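Local coordinates for protein DNA helicase RecQ (Deinococcus radiodurans, PDB 4Q48) that probably couples ATP hydrolysis to the unwinding of duplex DNA, moving in the 3'-5' direction, and is present here as its catalytic core, at residues P408-Q418 with I500-E511; D312-Y320 with K368-C376. One frame throughout, in Å; residues are numbered along the deposited sequence.

Contact 1: P408-Q418 with I500-E511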
loop_
_atom_site.group_PDB
_atom_site.type_symbol
_atom_site.label_atom_id
_atom_site.label_comp_id
_atom_site.label_asym_id
_atom_site.label_seq_id
_atom_site.Cartn_x
_atom_site.Cartn_y
_atom_site.Cartn_z
ATOM N N PRO A 408 8.044 -22.762 9.943
ATOM C CA PRO A 408 8.846 -23.613 9.061
ATOM C C PRO A 408 10.252 -23.793 9.635
ATOM O O PRO A 408 10.598 -23.080 10.579
ATOM C CB PRO A 408 8.845 -22.836 7.729
ATOM C CG PRO A 408 8.386 -21.434 8.056
ATOM C CD PRO A 408 8.090 -21.346 9.524
ATOM N N ARG A 409 11.044 -24.723 9.102
ATOM C CA ARG A 409 12.404 -24.901 9.607
ATOM C C ARG A 409 13.270 -23.777 9.030
ATOM O O ARG A 409 13.183 -23.444 7.825
ATOM C CB ARG A 409 12.978 -26.277 9.281
ATOM C CG ARG A 409 11.977 -27.425 9.362
ATOM C CD ARG A 409 12.618 -28.820 9.174
ATOM N NE ARG A 409 13.800 -29.026 10.016
ATOM C CZ ARG A 409 15.004 -29.370 9.557
ATOM N NH1 ARG A 409 15.197 -29.539 8.247
ATOM N NH2 ARG A 409 16.013 -29.539 10.412
ATOM N N VAL A 410 14.061 -23.147 9.899
ATOM C CA VAL A 410 14.800 -21.976 9.471
ATOM C C VAL A 410 16.314 -22.086 9.606
ATOM O O VAL A 410 16.846 -22.671 10.540
ATOM C CB VAL A 410 14.324 -20.724 10.238
ATOM C CG1 VAL A 410 12.883 -20.394 9.867
ATOM C CG2 VAL A 410 14.476 -20.903 11.735
ATOM N N ARG A 411 17.003 -21.510 8.638
ATOM C CA ARG A 411 18.425 -21.274 8.776
ATOM C C ARG A 411 18.677 -19.921 9.472
ATOM O O ARG A 411 18.071 -18.908 9.115
ATOM C CB ARG A 411 19.088 -21.307 7.405
ATOM C CG ARG A 411 18.691 -22.502 6.593
ATOM C CD ARG A 411 19.062 -22.277 5.169
ATOM N NE ARG A 411 20.432 -21.785 5.052
ATOM C CZ ARG A 411 20.900 -21.149 3.978
ATOM N NH1 ARG A 411 20.085 -20.914 2.945
ATOM N NH2 ARG A 411 22.167 -20.733 3.947
ATOM N N ASP A 412 19.558 -19.905 10.470
ATOM C CA ASP A 412 19.860 -18.662 11.164
ATOM C C ASP A 412 21.108 -18.046 10.518
ATOM O O ASP A 412 22.182 -18.635 10.535
ATOM C CB ASP A 412 20.081 -18.871 12.661
ATOM C CG ASP A 412 20.214 -17.558 13.414
ATOM O OD1 ASP A 412 20.718 -16.589 12.799
ATOM O OD2 ASP A 412 19.844 -17.480 14.624
ATOM N N LEU A 413 20.955 -16.859 9.945
ATOM C CA LEU A 413 22.063 -16.200 9.292
ATOM C C LEU A 413 22.276 -14.825 9.916
ATOM O O LEU A 413 22.812 -13.929 9.295
ATOM C CB LEU A 413 21.817 -16.100 7.791
ATOM C CG LEU A 413 22.068 -17.407 7.055
ATOM C CD1 LEU A 413 21.572 -17.315 5.638
ATOM C CD2 LEU A 413 23.543 -17.686 7.072
ATOM N N THR A 414 21.838 -14.686 11.161
ATOM C CA THR A 414 21.957 -13.460 11.936
ATOM C C THR A 414 23.403 -12.961 12.026
ATOM O O THR A 414 23.674 -11.781 11.874
ATOM C CB THR A 414 21.397 -13.690 13.341
ATOM O OG1 THR A 414 20.004 -14.056 13.257
ATOM C CG2 THR A 414 21.610 -12.482 14.211
ATOM N N ARG A 415 24.327 -13.882 12.269
ATOM C CA ARG A 415 25.752 -13.593 12.426
ATOM C C ARG A 415 26.304 -13.028 11.118
ATOM O O ARG A 415 27.101 -12.080 11.102
ATOM C CB ARG A 415 26.477 -14.897 12.824
ATOM C CG ARG A 415 27.987 -14.883 13.021
ATOM C CD ARG A 415 28.513 -16.265 13.529
ATOM N NE ARG A 415 28.224 -17.400 12.624
ATOM C CZ ARG A 415 27.722 -18.587 13.011
ATOM N NH1 ARG A 415 27.447 -18.826 14.303
ATOM N NH2 ARG A 415 27.492 -19.545 12.107
ATOM N N GLU A 416 25.867 -13.615 10.011
ATOM C CA GLU A 416 26.317 -13.183 8.693
ATOM C C GLU A 416 25.681 -11.839 8.325
ATOM O O GLU A 416 26.322 -10.989 7.693
ATOM C CB GLU A 416 25.998 -14.252 7.635
ATOM C CG GLU A 416 26.917 -15.487 7.647
ATOM C CD GLU A 416 26.602 -16.500 8.758
ATOM O OE1 GLU A 416 25.654 -16.301 9.563
ATOM O OE2 GLU A 416 27.329 -17.514 8.833
ATOM N N ALA A 417 24.421 -11.661 8.709
ATOM C CA ALA A 417 23.738 -10.401 8.470
ATOM C C ALA A 417 24.492 -9.282 9.162
ATOM O O ALA A 417 24.709 -8.232 8.559
ATOM C CB ALA A 417 22.293 -10.447 8.935
ATOM N N GLN A 418 24.935 -9.519 10.400
ATOM C CA GLN A 418 25.686 -8.492 11.137
ATOM C C GLN A 418 27.000 -8.164 10.409
ATOM O O GLN A 418 27.306 -6.987 10.163
ATOM C CB GLN A 418 25.987 -8.929 12.563
ATOM C CG GLN A 418 24.794 -9.167 13.486
ATOM C CD GLN A 418 25.221 -9.823 14.821
ATOM O OE1 GLN A 418 26.369 -10.271 14.982
ATOM N NE2 GLN A 418 24.307 -9.873 15.768
ATOM N N ILE A 500 19.151 -5.738 13.744
ATOM C CA ILE A 500 20.041 -6.878 13.755
ATOM C C ILE A 500 21.311 -6.542 14.522
ATOM O O ILE A 500 21.855 -7.366 15.260
ATOM C CB ILE A 500 20.324 -7.347 12.319
ATOM C CG1 ILE A 500 19.036 -7.962 11.760
ATOM C CG2 ILE A 500 21.424 -8.403 12.276
ATOM C CD1 ILE A 500 19.143 -8.593 10.398
ATOM N N LEU A 501 21.757 -5.306 14.371
ATOM C CA LEU A 501 23.043 -4.866 14.882
ATOM C C LEU A 501 23.098 -4.693 16.403
ATOM O O LEU A 501 24.117 -5.006 17.030
ATOM C CB LEU A 501 23.416 -3.548 14.192
ATOM C CG LEU A 501 24.021 -3.715 12.799
ATOM C CD1 LEU A 501 24.112 -2.367 12.061
ATOM C CD2 LEU A 501 25.385 -4.439 12.840
ATOM N N LYS A 502 22.015 -4.194 16.996
ATOM C CA LYS A 502 22.048 -3.853 18.418
ATOM C C LYS A 502 20.867 -4.405 19.221
ATOM O O LYS A 502 21.002 -4.650 20.413
ATOM C CB LYS A 502 22.118 -2.328 18.592
ATOM C CG LYS A 502 23.349 -1.677 17.902
ATOM C CD LYS A 502 24.591 -1.619 18.786
ATOM C CE LYS A 502 25.733 -0.836 18.097
ATOM N NZ LYS A 502 26.251 0.352 18.893
ATOM N N GLU A 503 19.715 -4.588 18.580
ATOM C CA GLU A 503 18.504 -4.964 19.290
ATOM C C GLU A 503 18.130 -6.463 19.177
ATOM O O GLU A 503 16.976 -6.844 19.397
ATOM C CB GLU A 503 17.341 -4.115 18.777
ATOM C CG GLU A 503 17.520 -2.611 18.844
ATOM C CD GLU A 503 16.506 -1.855 17.967
ATOM O OE1 GLU A 503 15.694 -2.526 17.279
ATOM O OE2 GLU A 503 16.525 -0.597 17.947
ATOM N N GLY A 504 19.093 -7.320 18.859
ATOM C CA GLY A 504 18.859 -8.759 18.913
ATOM C C GLY A 504 17.972 -9.415 17.843
ATOM O O GLY A 504 17.717 -10.625 17.892
ATOM N N GLN A 505 17.480 -8.639 16.883
ATOM C CA GLN A 505 16.710 -9.229 15.796
ATOM C C GLN A 505 17.545 -10.248 15.002
ATOM O O GLN A 505 18.769 -10.126 14.904
ATOM C CB GLN A 505 16.177 -8.137 14.868
ATOM C CG GLN A 505 14.787 -7.616 15.245
ATOM C CD GLN A 505 14.445 -6.262 14.585
ATOM O OE1 GLN A 505 14.699 -6.052 13.390
ATOM N NE2 GLN A 505 13.822 -5.356 15.363
ATOM N N LYS A 506 16.868 -11.243 14.433
ATOM C CA LYS A 506 17.521 -12.355 13.760
ATOM C C LYS A 506 17.246 -12.297 12.264
ATOM O O LYS A 506 16.188 -11.830 11.847
ATOM C CB LYS A 506 17.023 -13.706 14.286
ATOM C CG LYS A 506 17.437 -14.133 15.669
ATOM C CD LYS A 506 16.772 -15.479 16.000
ATOM C CE LYS A 506 16.846 -15.880 17.496
ATOM N NZ LYS A 506 18.183 -16.358 18.008
ATOM N N LEU A 507 18.188 -12.769 11.452
ATOM C CA LEU A 507 17.907 -12.983 10.027
ATOM C C LEU A 507 17.657 -14.460 9.731
ATOM O O LEU A 507 18.575 -15.257 9.834
ATOM C CB LEU A 507 19.060 -12.503 9.173
ATOM C CG LEU A 507 18.882 -12.804 7.698
ATOM C CD1 LEU A 507 17.652 -12.060 7.186
ATOM C CD2 LEU A 507 20.124 -12.446 6.902
ATOM N N LEU A 508 16.425 -14.850 9.404
ATOM C CA LEU A 508 16.129 -16.265 9.134
ATOM C C LEU A 508 15.685 -16.505 7.698
ATOM O O LEU A 508 14.751 -15.887 7.224
ATOM C CB LEU A 508 15.049 -16.783 10.079
ATOM C CG LEU A 508 15.200 -16.456 11.578
ATOM C CD1 LEU A 508 14.157 -17.172 12.437
ATOM C CD2 LEU A 508 16.601 -16.790 12.072
ATOM N N LEU A 509 16.310 -17.468 7.036
ATOM C CA LEU A 509 15.847 -17.955 5.753
ATOM C C LEU A 509 15.144 -19.321 5.941
ATOM O O LEU A 509 15.413 -20.062 6.914
ATOM C CB LEU A 509 17.008 -18.087 4.770
ATOM C CG LEU A 509 17.460 -16.855 3.976
ATOM C CD1 LEU A 509 18.070 -15.756 4.876
ATOM C CD2 LEU A 509 18.426 -17.254 2.894
ATOM N N ARG A 510 14.204 -19.629 5.047
ATOM C CA ARG A 510 13.559 -20.947 5.056
ATOM C C ARG A 510 14.612 -21.995 4.796
ATOM O O ARG A 510 15.510 -21.744 3.984
ATOM C CB ARG A 510 12.467 -21.007 4.012
ATOM C CG ARG A 510 11.158 -20.578 4.570
ATOM C CD ARG A 510 10.164 -20.368 3.472
ATOM N NE ARG A 510 8.872 -20.054 4.066
ATOM C CZ ARG A 510 7.904 -20.940 4.280
ATOM N NH1 ARG A 510 8.053 -22.207 3.891
ATOM N NH2 ARG A 510 6.774 -20.535 4.855
ATOM N N GLU A 511 14.527 -23.144 5.483
ATOM C CA GLU A 511 15.519 -24.218 5.301
ATOM C C GLU A 511 15.600 -24.780 3.884
ATOM O O GLU A 511 16.700 -25.075 3.445
ATOM C CB GLU A 511 15.280 -25.348 6.296
ATOM C CG GLU A 511 16.444 -26.358 6.452
ATOM C CD GLU A 511 17.668 -25.810 7.200
ATOM O OE1 GLU A 511 17.647 -25.715 8.453
ATOM O OE2 GLU A 511 18.672 -25.503 6.532
#

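Contact 2: D312-Y320 with K368-C376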
loop_
_atom_site.group_PDB
_atom_site.type_symbol
_atom_site.label_atom_id
_atom_site.label_comp_id
_atom_site.label_asym_id
_atom_site.label_seq_id
_atom_site.Cartn_x
_atom_site.Cartn_y
_atom_site.Cartn_z
ATOM N N ASP A 312 -3.816 -17.709 -8.004
ATOM C CA ASP A 312 -2.677 -17.197 -8.748
ATOM C C ASP A 312 -2.092 -16.035 -7.960
ATOM O O ASP A 312 -2.736 -15.500 -7.048
ATOM C CB ASP A 312 -3.053 -16.711 -10.165
ATOM C CG ASP A 312 -3.656 -17.792 -11.031
ATOM O OD1 ASP A 312 -2.987 -18.822 -11.276
ATOM O OD2 ASP A 312 -4.799 -17.585 -11.499
ATOM N N LEU A 313 -0.866 -15.656 -8.302
ATOM C CA LEU A 313 -0.246 -14.506 -7.679
ATOM C C LEU A 313 -0.988 -13.241 -8.048
ATOM O O LEU A 313 -1.318 -13.026 -9.219
ATOM C CB LEU A 313 1.208 -14.397 -8.088
ATOM C CG LEU A 313 2.165 -15.291 -7.325
ATOM C CD1 LEU A 313 3.575 -15.043 -7.857
ATOM C CD2 LEU A 313 2.061 -15.005 -5.838
ATOM N N PRO A 314 -1.238 -12.384 -7.054
ATOM C CA PRO A 314 -1.792 -11.065 -7.341
ATOM C C PRO A 314 -0.755 -10.235 -8.088
ATOM O O PRO A 314 0.377 -10.692 -8.204
ATOM C CB PRO A 314 -2.061 -10.488 -5.958
ATOM C CG PRO A 314 -1.765 -11.573 -4.992
ATOM C CD PRO A 314 -0.873 -12.527 -5.640
ATOM N N LYS A 315 -1.108 -9.046 -8.564
ATOM C CA LYS A 315 -0.141 -8.236 -9.305
ATOM C C LYS A 315 0.796 -7.467 -8.367
ATOM O O LYS A 315 1.878 -7.042 -8.760
ATOM C CB LYS A 315 -0.850 -7.251 -10.245
ATOM C CG LYS A 315 -2.005 -7.857 -11.036
ATOM C CD LYS A 315 -2.163 -7.182 -12.415
ATOM C CE LYS A 315 -3.560 -7.379 -13.056
ATOM N NZ LYS A 315 -4.134 -6.225 -13.846
ATOM N N SER A 316 0.380 -7.287 -7.125
ATOM C CA SER A 316 1.188 -6.564 -6.169
ATOM C C SER A 316 0.743 -6.795 -4.728
ATOM O O SER A 316 -0.322 -7.369 -4.481
ATOM C CB SER A 316 1.131 -5.082 -6.497
ATOM O OG SER A 316 -0.194 -4.610 -6.359
ATOM N N MET A 317 1.557 -6.311 -3.789
ATOM C CA MET A 317 1.192 -6.283 -2.377
ATOM C C MET A 317 -0.028 -5.380 -2.145
ATOM O O MET A 317 -0.898 -5.701 -1.331
ATOM C CB MET A 317 2.366 -5.808 -1.513
ATOM C CG MET A 317 3.499 -6.805 -1.359
ATOM S SD MET A 317 3.019 -8.281 -0.455
ATOM C CE MET A 317 3.357 -7.781 1.230
ATOM N N GLU A 318 -0.077 -4.244 -2.840
ATOM C CA GLU A 318 -1.234 -3.344 -2.761
ATOM C C GLU A 318 -2.519 -4.089 -3.128
ATOM O O GLU A 318 -3.491 -4.082 -2.365
ATOM C CB GLU A 318 -1.076 -2.164 -3.717
ATOM C CG GLU A 318 0.014 -1.188 -3.393
ATOM C CD GLU A 318 1.342 -1.603 -4.001
ATOM O OE1 GLU A 318 1.551 -2.820 -4.219
ATOM O OE2 GLU A 318 2.158 -0.703 -4.310
ATOM N N GLY A 319 -2.489 -4.770 -4.275
ATOM C CA GLY A 319 -3.624 -5.539 -4.742
ATOM C C GLY A 319 -3.991 -6.679 -3.817
ATOM O O GLY A 319 -5.165 -6.920 -3.548
ATOM N N TYR A 320 -2.975 -7.375 -3.328
ATOM C CA TYR A 320 -3.174 -8.491 -2.422
ATOM C C TYR A 320 -3.873 -8.005 -1.153
ATOM O O TYR A 320 -4.827 -8.625 -0.663
ATOM C CB TYR A 320 -1.836 -9.175 -2.117
ATOM C CG TYR A 320 -1.930 -10.260 -1.081
ATOM C CD1 TYR A 320 -2.438 -11.513 -1.387
ATOM C CD2 TYR A 320 -1.547 -10.014 0.228
ATOM C CE1 TYR A 320 -2.538 -12.500 -0.411
ATOM C CE2 TYR A 320 -1.640 -10.985 1.196
ATOM C CZ TYR A 320 -2.136 -12.230 0.881
ATOM O OH TYR A 320 -2.215 -13.188 1.877
ATOM N N LYS A 368 7.847 -4.644 -7.383
ATOM C CA LYS A 368 6.513 -5.038 -6.931
ATOM C C LYS A 368 6.517 -6.516 -6.671
ATOM O O LYS A 368 6.102 -6.963 -5.605
ATOM C CB LYS A 368 5.426 -4.715 -7.959
ATOM C CG LYS A 368 5.021 -3.257 -8.075
ATOM C CD LYS A 368 4.926 -2.563 -6.714
ATOM C CE LYS A 368 4.431 -1.113 -6.846
ATOM N NZ LYS A 368 4.255 -0.432 -5.524
ATOM N N LEU A 369 7.032 -7.256 -7.652
ATOM C CA LEU A 369 7.122 -8.706 -7.604
ATOM C C LEU A 369 8.087 -9.173 -6.518
ATOM O O LEU A 369 7.836 -10.173 -5.855
ATOM C CB LEU A 369 7.558 -9.259 -8.959
ATOM C CG LEU A 369 7.858 -10.756 -8.925
ATOM C CD1 LEU A 369 6.565 -11.510 -8.653
ATOM C CD2 LEU A 369 8.544 -11.238 -10.172
ATOM N N ASP A 370 9.208 -8.472 -6.362
ATOM C CA ASP A 370 10.197 -8.845 -5.351
ATOM C C ASP A 370 9.598 -8.688 -3.961
ATOM O O ASP A 370 9.825 -9.512 -3.068
ATOM C CB ASP A 370 11.464 -8.000 -5.470
ATOM C CG ASP A 370 12.489 -8.326 -4.380
ATOM O OD1 ASP A 370 13.215 -9.369 -4.461
ATOM O OD2 ASP A 370 12.537 -7.525 -3.408
ATOM N N ALA A 371 8.837 -7.618 -3.789
ATOM C CA ALA A 371 8.173 -7.385 -2.549
ATOM C C ALA A 371 7.241 -8.561 -2.283
ATOM O O ALA A 371 7.309 -9.188 -1.214
ATOM C CB ALA A 371 7.418 -6.107 -2.597
ATOM N N LEU A 372 6.416 -8.895 -3.277
ATOM C CA LEU A 372 5.396 -9.908 -3.094
ATOM C C LEU A 372 5.997 -11.281 -2.757
ATOM O O LEU A 372 5.612 -11.921 -1.772
ATOM C CB LEU A 372 4.532 -9.986 -4.352
ATOM C CG LEU A 372 3.324 -10.923 -4.315
ATOM C CD1 LEU A 372 2.508 -10.704 -3.047
ATOM C CD2 LEU A 372 2.467 -10.627 -5.519
ATOM N N LEU A 373 6.988 -11.689 -3.551
ATOM C CA LEU A 373 7.735 -12.920 -3.318
ATOM C C LEU A 373 8.409 -12.946 -1.943
ATOM O O LEU A 373 8.440 -13.981 -1.270
ATOM C CB LEU A 373 8.774 -13.116 -4.422
ATOM C CG LEU A 373 8.201 -13.513 -5.785
ATOM C CD1 LEU A 373 9.302 -13.771 -6.778
ATOM C CD2 LEU A 373 7.373 -14.762 -5.651
ATOM N N THR A 374 8.944 -11.815 -1.511
ATOM C CA THR A 374 9.544 -11.754 -0.187
ATOM C C THR A 374 8.494 -12.030 0.887
ATOM O O THR A 374 8.776 -12.721 1.862
ATOM C CB THR A 374 10.229 -10.426 0.017
ATOM O OG1 THR A 374 11.332 -10.372 -0.888
ATOM C CG2 THR A 374 10.743 -10.277 1.410
ATOM N N TYR A 375 7.277 -11.511 0.700
ATOM C CA TYR A 375 6.173 -11.803 1.616
ATOM C C TYR A 375 5.789 -13.277 1.529
ATOM O O TYR A 375 5.583 -13.926 2.555
ATOM C CB TYR A 375 4.965 -10.903 1.340
ATOM C CG TYR A 375 3.675 -11.368 1.975
ATOM C CD1 TYR A 375 3.483 -11.297 3.348
ATOM C CD2 TYR A 375 2.642 -11.875 1.199
ATOM C CE1 TYR A 375 2.310 -11.724 3.933
ATOM C CE2 TYR A 375 1.466 -12.306 1.772
ATOM C CZ TYR A 375 1.301 -12.216 3.142
ATOM O OH TYR A 375 0.115 -12.625 3.713
ATOM N N CYS A 376 5.693 -13.819 0.318
ATOM C CA CYS A 376 5.336 -15.232 0.175
ATOM C C CYS A 376 6.322 -16.147 0.904
ATOM O O CYS A 376 5.952 -17.207 1.392
ATOM C CB CYS A 376 5.232 -15.629 -1.308
ATOM S SG CYS A 376 3.810 -14.851 -2.177
#

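Contact 1: P408-Q418 with I500-E511
V410-D412 and L508-R510 pair as short antiparallel strands, their axes 4.5 Å apart at closest and 147° between directions, with R411 and L509 as the hydrogen-bonded pair. R411 N gives to L509 O (2.8 Å) and L509 N returns to R411 O (3.1 Å); E511 N to R409 O and L413 N to L507 O extend the pairing beyond both ends. D412 and L508 share one face, where L508 CD2 lies 3.9 Å from D412 CG. On the other, L413 CD1 meets L509 CD1 and also covers one face of the R411 guanidinium. This two-stranded sheet joins the start and the end of the RQC domain, a winged-helix module. At the entry to helix 414-426, D412 OD1 takes T414 N in an Asx turn and also the T414 hydroxyl. T414 OG1, anti to its own carbonyl carbon (chi1 -61°), in turn accepts L507 N at 2.9 Å, so one hydroxyl ties the turn to the returning chain. Further along the helix, A417 CB touches both L507 CD2 (3.6 Å) and I500 CD1 (3.9 Å). At the opposite end P408 CG lies 3.7 Å above one face of the R510 guanidinium, whose NE bonds to A378 O.

Contact 2: D312-Y320 with K368-C376
The Y320 and Y375 rings meet obliquely, planes at 52° and centroids 5.3 Å apart, with Y320 OH in the plane of the Y375 ring at its edge. Here the second RecA-like domain of the helicase, through the loop after strand 305-310 and the start of helix 317-324, packs against the helical part of the zinc-binding domain. Y320 OH and Y375 OH hydrogen-bond at 3.0 Å, either as donor. M317 adds a Met-aromatic contact: SD stands 4.7 Å from the Y375 centroid, 44° off the ring normal, and CE reaches Y375 CB. Two bends in the M317 chain fold the thioether back against helix 359-376. R382 makes a cation-pi contact with Y375, and H310 meets the Y320 ring. L372, with CG anti to its backbone N (chi1 -175°), divides its methyls between M317 and P314: CD1 goes to M317 SD (3.6 Å), CD2 to P314 O (3.4 Å) and CD. L313 CD2 packs beside C376 SG. S316 is the N-cap of helix 317-324, its OG accepting G319 N at 3.1 Å. The side chains of E318 and K368 cross at about a right angle and meet as a salt bridge whose modelled separation is too short to be trusted. K368 NZ is shared with D184 and the hydroxyl of Y389, while E318 OE1 receives a weak bond from S316 OG.

In the fold
Contact 2 closes before contact 1 opens along the chain; their centres are about 23 Å apart and their nearest atoms about 5 Å, with no touch. Contact 2 lies about 11 Å from the centre of the chain and packs two domains through tyrosine, methionine and leucine side chains with one charged pair, seven of its thirteen touching residues buried. Contact 1, about 26 Å out, stays within the RQC domain: backbone bonds and a threonine hydroxyl set its register, with leucines packed alongside, and only four of eighteen touching residues are buried. They share no helix or strand, but each has a side chain near the zinc site of C381, C398, C401 and C404 without touching it, Y375 about 9 Å and P408 about 10 Å from the zinc ion.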